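Side-chain contacts in integrase (Bovine immunodeficiency virus, PDB 3KKS), which probably inserts the DNA copy of the viral genome into host DNA, this fragment being its catalytic core domain: residues 10-15 against 104-109; 25-30 against 50-55; 84-87 against 91-94. All coordinates share one frame; numbering follows the deposited sequence.

Contact 1 of 3, residues 10-15 against 104-109; sequences THWNKT and DRLAAY
The tip of the β hairpin that joins strands 4-12 and 15-22 leans on the last turn of helix 89-109, with W12 lying against L106 and A107. L106 CB sits over the six-membered ring of the indole, 3.8 Å from its centroid and only 14° off the ring normal, a CH-pi contact made over the face. The rest of the leucine runs along the indole in the opposite sense to the tryptophan, its CD2 branch reaching W12 CG and CD2, both at 4.0 Å. At the far end of the ring, W12 CH2 touches A107 CB at 3.8 Å and comes within 3.5 Å of A107 N, an approach oblique to the ring. With its CG anti to the backbone N (chi1 176°), the indole extends from the strand toward the helix. N13 CG lies on the opposite face, near the rim. W12 also starts the type II' turn of the hairpin: its N donates to T15 O at 3.0 Å, and its carbonyl O takes a 2.7 Å bond in the carbonyl plane from T15 OG1, besides a weak one from T15 N. These hydrogen bonds lie within the hairpin, while the side chains meet the helix through apolar atoms. I17 of strand 15-22 touches both W12 and L106, Q110 just beyond the helix borders the indole, and helix 116-129 meets the hairpin at T15 through V116.

Contact 2 of 3, residues 25-30 against 50-55; sequences SGLVEA and QRYTVL
Y52 OH donates a 2.8 Å hydrogen bond to E29 OE2, reaching the oxygen on its anti side and 27° out of the carboxylate plane. E29 CG also approaches the ring obliquely, 3.2 Å from Y52 CE2, a tight approach, and the carboxylate and ring planes are turned 37° from each other. A bend at chi2 (-45°) folds the E29 chain so that methylene and carboxylate both reach the phenol. Its other oxygen, OE1, takes a weak bond from A30 N; R51 NE, 5.5 Å from E29 OE1, may add some electrostatic attraction. The L27 and Y52 side chains come at each other from opposite directions, L27 CD1 touching Y52 CE1 at 3.6 Å, while L27 CD2 lies 4.0 Å from Y52 OH. In the RNase H-like core this joins the start of edge strand 28-33 to the end of helix 38-51, where Y52 is the first residue to leave helical geometry. Ahead of the strand, S25 OG accepts from L27 N at 3.1 Å, an ST turn, and is also hydrogen-bonded to E22 OE2. Y143 of helix 139-148 meets the Y52 ring edge-to-face and also touches L27; the W5 ring packs against Y52 as well.

Contact 3 of 3, residues 84-87 against 91-94; sequences GIPY and SQGV
The peptide between I85 and P86, in the loop after strand 80-83, is cis, and P86 CA lies 6.0 Å from Q92 CA on the first turns of helix 89-109. Q92 carries the contact from the helix side. Its side chain crosses those of I85 and P86 at about a right angle, and a bend at chi2 (54°) brings OE1 back to the loop. The I85 methyl CG2 lies against the amide; its 3.0 Å to Q92 OE1 is shorter than ordinary van der Waals contact and therefore doubtful in detail. P86 CB adds a looser touch to Q92 OE1 at 3.5 Å. The polar link between the segments is made by a water, which accepts from Y87 N and donates to Q92 OE1, each at 2.9 Å. The other end of the amide is occupied too, since Q92 NE2 is hydrogen-bonded to E96 OE2 one turn further along the helix, which helps set the amide's orientation. The sequence corresponds to the active-site loop of retroviral integrases, and E96 probably matches the glutamate of their D,D-35-E motif. N88 OD1 accepts from S91 N near the helix start. Strand 4-12 lies beside both segments, with Q6 touching I85 and Q92, and D8, probably the first aspartate of that motif, touching I85; the Y87 ring meets H56 and H58 of strand 56-59.

Overall arrangement
Contacts 1 and 3 sit near the two ends of helix 89-109, their centres about 22 Å apart. Contact 2 lies nearest the centre of the chain and shares with contact 1 the five-stranded sheet, though on different strands. It also touches contact 3, where G26 CA packs on V94 CG1 at 3.8 Å. Contacts 1 and 2 are partly buried and built round an aromatic ring: the first is apolar in its side chains, the second adds a direct hydrogen bond to its packing. Contact 3, at the surface beside the probable active site, sets an amide against I85 and P86 and links its segments through a water. Along the sequence, contact 1 encloses the other two, which follow in series.

Contact 1 of 3, residues 10-15 against 104-109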
loop_
_atom_site.group_PDB
_atom_site.type_symbol
_atom_site.label_atom_id
_atom_site.label_comp_id
_atom_site.label_asym_id
_atom_site.label_seq_id
_atom_site.Cartn_x
_atom_site.Cartn_y
_atom_site.Cartn_z
ATOM N N THR A 10 5.022 -2.892 -8.202
ATOM C CA THR A 10 6.401 -2.506 -8.424
ATOM C C THR A 10 7.222 -3.763 -8.566
ATOM O O THR A 10 6.725 -4.871 -8.384
ATOM C CB THR A 10 6.975 -1.701 -7.252
ATOM O OG1 THR A 10 7.016 -2.528 -6.084
ATOM C CG2 THR A 10 6.121 -0.485 -6.979
ATOM N N HIS A 11 8.489 -3.575 -8.889
ATOM C CA HIS A 11 9.399 -4.686 -9.046
ATOM C C HIS A 11 10.634 -4.466 -8.216
ATOM O O HIS A 11 11.156 -3.364 -8.102
ATOM C CB HIS A 11 9.813 -4.846 -10.505
ATOM C CG HIS A 11 8.670 -5.093 -11.426
ATOM N ND1 HIS A 11 8.360 -6.343 -11.919
ATOM C CD2 HIS A 11 7.717 -4.253 -11.905
ATOM C CE1 HIS A 11 7.268 -6.264 -12.653
ATOM N NE2 HIS A 11 6.857 -5.011 -12.662
ATOM N N TRP A 12 11.084 -5.562 -7.641
ATOM C CA TRP A 12 12.278 -5.621 -6.829
ATOM C C TRP A 12 12.906 -6.894 -7.372
ATOM O O TRP A 12 12.485 -7.985 -7.016
ATOM C CB TRP A 12 11.891 -5.789 -5.379
ATOM C CG TRP A 12 13.076 -5.947 -4.546
ATOM C CD1 TRP A 12 13.484 -7.063 -3.902
ATOM C CD2 TRP A 12 14.006 -4.924 -4.239
ATOM N NE1 TRP A 12 14.623 -6.798 -3.189
ATOM C CE2 TRP A 12 14.966 -5.487 -3.377
ATOM C CE3 TRP A 12 14.120 -3.575 -4.602
ATOM C CZ2 TRP A 12 16.039 -4.748 -2.871
ATOM C CZ3 TRP A 12 15.197 -2.825 -4.095
ATOM C CH2 TRP A 12 16.137 -3.421 -3.234
ATOM N N ASN A 13 13.874 -6.741 -8.272
ATOM C CA ASN A 13 14.501 -7.871 -8.950
ATOM C C ASN A 13 13.406 -8.589 -9.704
ATOM O O ASN A 13 12.555 -7.943 -10.293
ATOM C CB ASN A 13 15.182 -8.788 -7.957
ATOM C CG ASN A 13 16.148 -8.044 -7.113
ATOM O OD1 ASN A 13 16.802 -7.117 -7.594
ATOM N ND2 ASN A 13 16.248 -8.416 -5.844
ATOM N N LYS A 14 13.382 -9.913 -9.660
ATOM C CA LYS A 14 12.340 -10.640 -10.385
ATOM C C LYS A 14 11.004 -10.695 -9.678
ATOM O O LYS A 14 9.988 -11.043 -10.270
ATOM C CB LYS A 14 12.800 -12.060 -10.696
ATOM N N THR A 15 10.989 -10.338 -8.406
ATOM C CA THR A 15 9.743 -10.397 -7.668
ATOM C C THR A 15 8.858 -9.177 -7.891
ATOM O O THR A 15 9.335 -8.044 -7.904
ATOM C CB THR A 15 10.007 -10.552 -6.174
ATOM O OG1 THR A 15 10.600 -9.354 -5.686
ATOM C CG2 THR A 15 10.956 -11.713 -5.911
ATOM N N ASP A 104 14.543 1.228 -0.143
ATOM C CA ASP A 104 15.758 1.385 0.653
ATOM C C ASP A 104 15.794 0.318 1.754
ATOM O O ASP A 104 16.833 -0.283 2.011
ATOM C CB ASP A 104 15.813 2.787 1.281
ATOM C CG ASP A 104 16.002 3.887 0.243
ATOM O OD1 ASP A 104 15.747 5.075 0.564
ATOM O OD2 ASP A 104 16.416 3.562 -0.892
ATOM N N ARG A 105 14.651 0.077 2.398
ATOM C CA ARG A 105 14.584 -0.921 3.464
ATOM C C ARG A 105 14.778 -2.320 2.886
ATOM O O ARG A 105 15.432 -3.174 3.488
ATOM C CB ARG A 105 13.236 -0.852 4.181
ATOM C CG ARG A 105 12.961 0.472 4.889
ATOM C CD ARG A 105 13.957 0.734 6.015
ATOM N NE ARG A 105 13.570 1.901 6.807
ATOM C CZ ARG A 105 13.761 3.162 6.432
ATOM N NH1 ARG A 105 14.346 3.423 5.274
ATOM N NH2 ARG A 105 13.355 4.161 7.211
ATOM N N LEU A 106 14.203 -2.543 1.712
ATOM C CA LEU A 106 14.316 -3.819 1.021
ATOM C C LEU A 106 15.787 -4.095 0.743
ATOM O O LEU A 106 16.284 -5.192 0.994
ATOM C CB LEU A 106 13.525 -3.765 -0.289
ATOM C CG LEU A 106 12.404 -4.781 -0.565
ATOM C CD1 LEU A 106 11.821 -5.324 0.727
ATOM C CD2 LEU A 106 11.325 -4.122 -1.403
ATOM N N ALA A 107 16.493 -3.094 0.238
ATOM C CA ALA A 107 17.910 -3.265 -0.053
ATOM C C ALA A 107 18.661 -3.661 1.208
ATOM O O ALA A 107 19.627 -4.416 1.152
ATOM C CB ALA A 107 18.493 -1.981 -0.615
ATOM N N ALA A 108 18.221 -3.157 2.351
ATOM C CA ALA A 108 18.896 -3.481 3.595
ATOM C C ALA A 108 18.588 -4.876 4.121
ATOM O O ALA A 108 19.498 -5.642 4.431
ATOM C CB ALA A 108 18.559 -2.440 4.655
ATOM N N TYR A 109 17.308 -5.223 4.199
ATOM C CA TYR A 109 16.917 -6.509 4.753
ATOM C C TYR A 109 17.061 -7.770 3.905
ATOM O O TYR A 109 17.154 -8.861 4.457
ATOM C CB TYR A 109 15.484 -6.407 5.280
ATOM C CG TYR A 109 15.328 -5.427 6.429
ATOM C CD1 TYR A 109 16.048 -5.590 7.619
ATOM C CD2 TYR A 109 14.447 -4.352 6.340
ATOM C CE1 TYR A 109 15.884 -4.707 8.692
ATOM C CE2 TYR A 109 14.280 -3.464 7.404
ATOM C CZ TYR A 109 14.997 -3.647 8.575
ATOM O OH TYR A 109 14.811 -2.780 9.633
#

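Contact 2 of 3, residues 25-30 against 50-55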
loop_
_atom_site.group_PDB
_atom_site.type_symbol
_atom_site.label_atom_id
_atom_site.label_comp_id
_atom_site.label_asym_id
_atom_site.label_seq_id
_atom_site.Cartn_x
_atom_site.Cartn_y
_atom_site.Cartn_z
ATOM N N SER A 25 -1.898 8.775 6.865
ATOM C CA SER A 25 -0.851 8.337 7.780
ATOM C C SER A 25 0.474 7.989 7.103
ATOM O O SER A 25 1.515 7.994 7.748
ATOM C CB SER A 25 -1.333 7.121 8.574
ATOM O OG SER A 25 -1.501 6.010 7.707
ATOM N N GLY A 26 0.443 7.696 5.810
ATOM C CA GLY A 26 1.671 7.316 5.138
ATOM C C GLY A 26 1.983 5.851 5.416
ATOM O O GLY A 26 3.017 5.338 5.001
ATOM N N LEU A 27 1.087 5.175 6.130
ATOM C CA LEU A 27 1.271 3.766 6.466
ATOM C C LEU A 27 1.390 2.978 5.172
ATOM O O LEU A 27 0.617 3.188 4.238
ATOM C CB LEU A 27 0.078 3.245 7.281
ATOM C CG LEU A 27 0.268 1.992 8.152
ATOM C CD1 LEU A 27 -1.043 1.628 8.815
ATOM C CD2 LEU A 27 0.728 0.836 7.318
ATOM N N VAL A 28 2.348 2.062 5.115
ATOM C CA VAL A 28 2.539 1.269 3.911
ATOM C C VAL A 28 2.163 -0.188 4.096
ATOM O O VAL A 28 2.438 -0.784 5.139
ATOM C CB VAL A 28 4.009 1.303 3.437
ATOM C CG1 VAL A 28 4.147 0.549 2.102
ATOM C CG2 VAL A 28 4.477 2.742 3.286
ATOM N N GLU A 29 1.521 -0.741 3.072
ATOM C CA GLU A 29 1.132 -2.145 3.037
ATOM C C GLU A 29 1.621 -2.676 1.702
ATOM O O GLU A 29 1.482 -2.006 0.678
ATOM C CB GLU A 29 -0.375 -2.304 3.117
ATOM C CG GLU A 29 -0.841 -2.861 4.436
ATOM C CD GLU A 29 0.003 -4.037 4.906
ATOM O OE1 GLU A 29 0.234 -4.982 4.112
ATOM O OE2 GLU A 29 0.429 -4.011 6.081
ATOM N N ALA A 30 2.206 -3.865 1.705
ATOM C CA ALA A 30 2.724 -4.436 0.469
ATOM C C ALA A 30 2.623 -5.941 0.531
ATOM O O ALA A 30 2.517 -6.514 1.614
ATOM C CB ALA A 30 4.185 -4.009 0.252
ATOM N N GLN A 50 -9.381 -6.488 4.757
ATOM C CA GLN A 50 -9.454 -7.412 5.892
ATOM C C GLN A 50 -8.750 -6.830 7.118
ATOM O O GLN A 50 -9.260 -6.895 8.237
ATOM C CB GLN A 50 -8.777 -8.737 5.504
ATOM C CG GLN A 50 -8.352 -9.655 6.657
ATOM C CD GLN A 50 -7.305 -10.694 6.225
ATOM O OE1 GLN A 50 -7.414 -11.313 5.155
ATOM N NE2 GLN A 50 -6.290 -10.891 7.060
ATOM N N ARG A 51 -7.571 -6.261 6.889
ATOM C CA ARG A 51 -6.754 -5.699 7.954
ATOM C C ARG A 51 -6.998 -4.228 8.297
ATOM O O ARG A 51 -6.885 -3.830 9.450
ATOM C CB ARG A 51 -5.278 -5.883 7.595
ATOM C CG ARG A 51 -4.932 -7.300 7.151
ATOM C CD ARG A 51 -3.474 -7.430 6.706
ATOM N NE ARG A 51 -3.169 -8.776 6.217
ATOM C CZ ARG A 51 -3.350 -9.887 6.924
ATOM N NH1 ARG A 51 -3.832 -9.815 8.157
ATOM N NH2 ARG A 51 -3.058 -11.071 6.401
ATOM N N TYR A 52 -7.343 -3.423 7.304
ATOM C CA TYR A 52 -7.531 -2.000 7.532
ATOM C C TYR A 52 -8.885 -1.479 7.071
ATOM O O TYR A 52 -9.724 -2.221 6.569
ATOM C CB TYR A 52 -6.446 -1.231 6.773
ATOM C CG TYR A 52 -5.029 -1.648 7.106
ATOM C CD1 TYR A 52 -4.327 -1.027 8.136
ATOM C CD2 TYR A 52 -4.385 -2.646 6.379
ATOM C CE1 TYR A 52 -3.019 -1.380 8.434
ATOM C CE2 TYR A 52 -3.073 -3.009 6.670
ATOM C CZ TYR A 52 -2.398 -2.369 7.699
ATOM O OH TYR A 52 -1.102 -2.706 8.001
ATOM N N THR A 53 -9.074 -0.179 7.247
ATOM C CA THR A 53 -10.283 0.486 6.805
ATOM C C THR A 53 -9.914 1.099 5.461
ATOM O O THR A 53 -8.945 1.849 5.355
ATOM C CB THR A 53 -10.690 1.608 7.766
ATOM O OG1 THR A 53 -11.014 1.041 9.041
ATOM C CG2 THR A 53 -11.890 2.367 7.230
ATOM N N VAL A 54 -10.668 0.755 4.430
ATOM C CA VAL A 54 -10.408 1.273 3.102
ATOM C C VAL A 54 -11.704 1.847 2.566
ATOM O O VAL A 54 -12.644 1.106 2.272
ATOM C CB VAL A 54 -9.934 0.164 2.153
ATOM C CG1 VAL A 54 -9.635 0.743 0.776
ATOM C CG2 VAL A 54 -8.726 -0.519 2.739
ATOM N N LEU A 55 -11.741 3.167 2.436
ATOM C CA LEU A 55 -12.928 3.856 1.948
ATOM C C LEU A 55 -12.804 4.308 0.508
ATOM O O LEU A 55 -13.804 4.467 -0.189
ATOM C CB LEU A 55 -13.225 5.057 2.846
ATOM C CG LEU A 55 -14.168 4.780 4.016
ATOM C CD1 LEU A 55 -14.166 3.304 4.377
ATOM C CD2 LEU A 55 -13.757 5.634 5.197
#

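Contact 3 of 3, residues 84-87 against 91-94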
loop_
_atom_site.group_PDB
_atom_site.type_symbol
_atom_site.label_atom_id
_atom_site.label_comp_id
_atom_site.label_asym_id
_atom_site.label_seq_id
_atom_site.Cartn_x
_atom_site.Cartn_y
_atom_site.Cartn_z
ATOM N N GLY A 84 -6.100 7.143 -12.746
ATOM C CA GLY A 84 -5.367 8.245 -13.336
ATOM C C GLY A 84 -4.571 9.067 -12.344
ATOM O O GLY A 84 -5.027 10.111 -11.880
ATOM N N ILE A 85 -3.376 8.593 -12.015
ATOM C CA ILE A 85 -2.504 9.298 -11.085
ATOM C C ILE A 85 -2.155 10.668 -11.680
ATOM O O ILE A 85 -1.936 10.792 -12.887
ATOM C CB ILE A 85 -1.215 8.481 -10.830
ATOM C CG1 ILE A 85 -1.585 7.155 -10.154
ATOM C CG2 ILE A 85 -0.241 9.273 -9.967
ATOM C CD1 ILE A 85 -0.406 6.243 -9.876
ATOM N N PRO A 86 -2.094 11.714 -10.839
ATOM C CA PRO A 86 -2.327 11.684 -9.389
ATOM C C PRO A 86 -3.780 11.894 -8.978
ATOM O O PRO A 86 -4.685 11.984 -9.812
ATOM C CB PRO A 86 -1.446 12.829 -8.862
ATOM C CG PRO A 86 -0.614 13.278 -10.063
ATOM C CD PRO A 86 -1.510 13.004 -11.228
ATOM N N TYR A 87 -3.983 11.963 -7.669
ATOM C CA TYR A 87 -5.294 12.215 -7.099
ATOM C C TYR A 87 -5.208 13.691 -6.732
ATOM O O TYR A 87 -5.956 14.521 -7.249
ATOM C CB TYR A 87 -5.516 11.369 -5.842
ATOM C CG TYR A 87 -6.927 11.459 -5.312
ATOM C CD1 TYR A 87 -7.994 10.921 -6.031
ATOM C CD2 TYR A 87 -7.203 12.105 -4.108
ATOM C CE1 TYR A 87 -9.305 11.031 -5.568
ATOM C CE2 TYR A 87 -8.510 12.221 -3.634
ATOM C CZ TYR A 87 -9.555 11.680 -4.366
ATOM O OH TYR A 87 -10.849 11.791 -3.898
ATOM N N SER A 91 -0.818 14.020 -1.854
ATOM C CA SER A 91 -0.873 12.564 -1.744
ATOM C C SER A 91 0.225 11.917 -2.578
ATOM O O SER A 91 0.898 10.989 -2.126
ATOM C CB SER A 91 -2.234 12.035 -2.209
ATOM O OG SER A 91 -3.276 12.437 -1.336
ATOM N N GLN A 92 0.405 12.411 -3.797
ATOM C CA GLN A 92 1.415 11.863 -4.693
ATOM C C GLN A 92 2.789 11.978 -4.042
ATOM O O GLN A 92 3.651 11.127 -4.238
ATOM C CB GLN A 92 1.387 12.604 -6.034
ATOM C CG GLN A 92 2.050 11.859 -7.186
ATOM C CD GLN A 92 1.492 10.456 -7.386
ATOM O OE1 GLN A 92 0.295 10.218 -7.213
ATOM N NE2 GLN A 92 2.360 9.522 -7.767
ATOM N N GLY A 93 2.981 13.029 -3.251
ATOM C CA GLY A 93 4.254 13.212 -2.579
ATOM C C GLY A 93 4.496 12.065 -1.615
ATOM O O GLY A 93 5.513 11.379 -1.689
ATOM N N VAL A 94 3.542 11.855 -0.711
ATOM C CA VAL A 94 3.624 10.786 0.274
ATOM C C VAL A 94 3.894 9.424 -0.385
ATOM O O VAL A 94 4.781 8.687 0.037
ATOM C CB VAL A 94 2.310 10.710 1.098
ATOM C CG1 VAL A 94 2.395 9.597 2.138
ATOM C CG2 VAL A 94 2.044 12.050 1.780
HETATM O O HOH W 1 -2.263 10.459 -5.805
#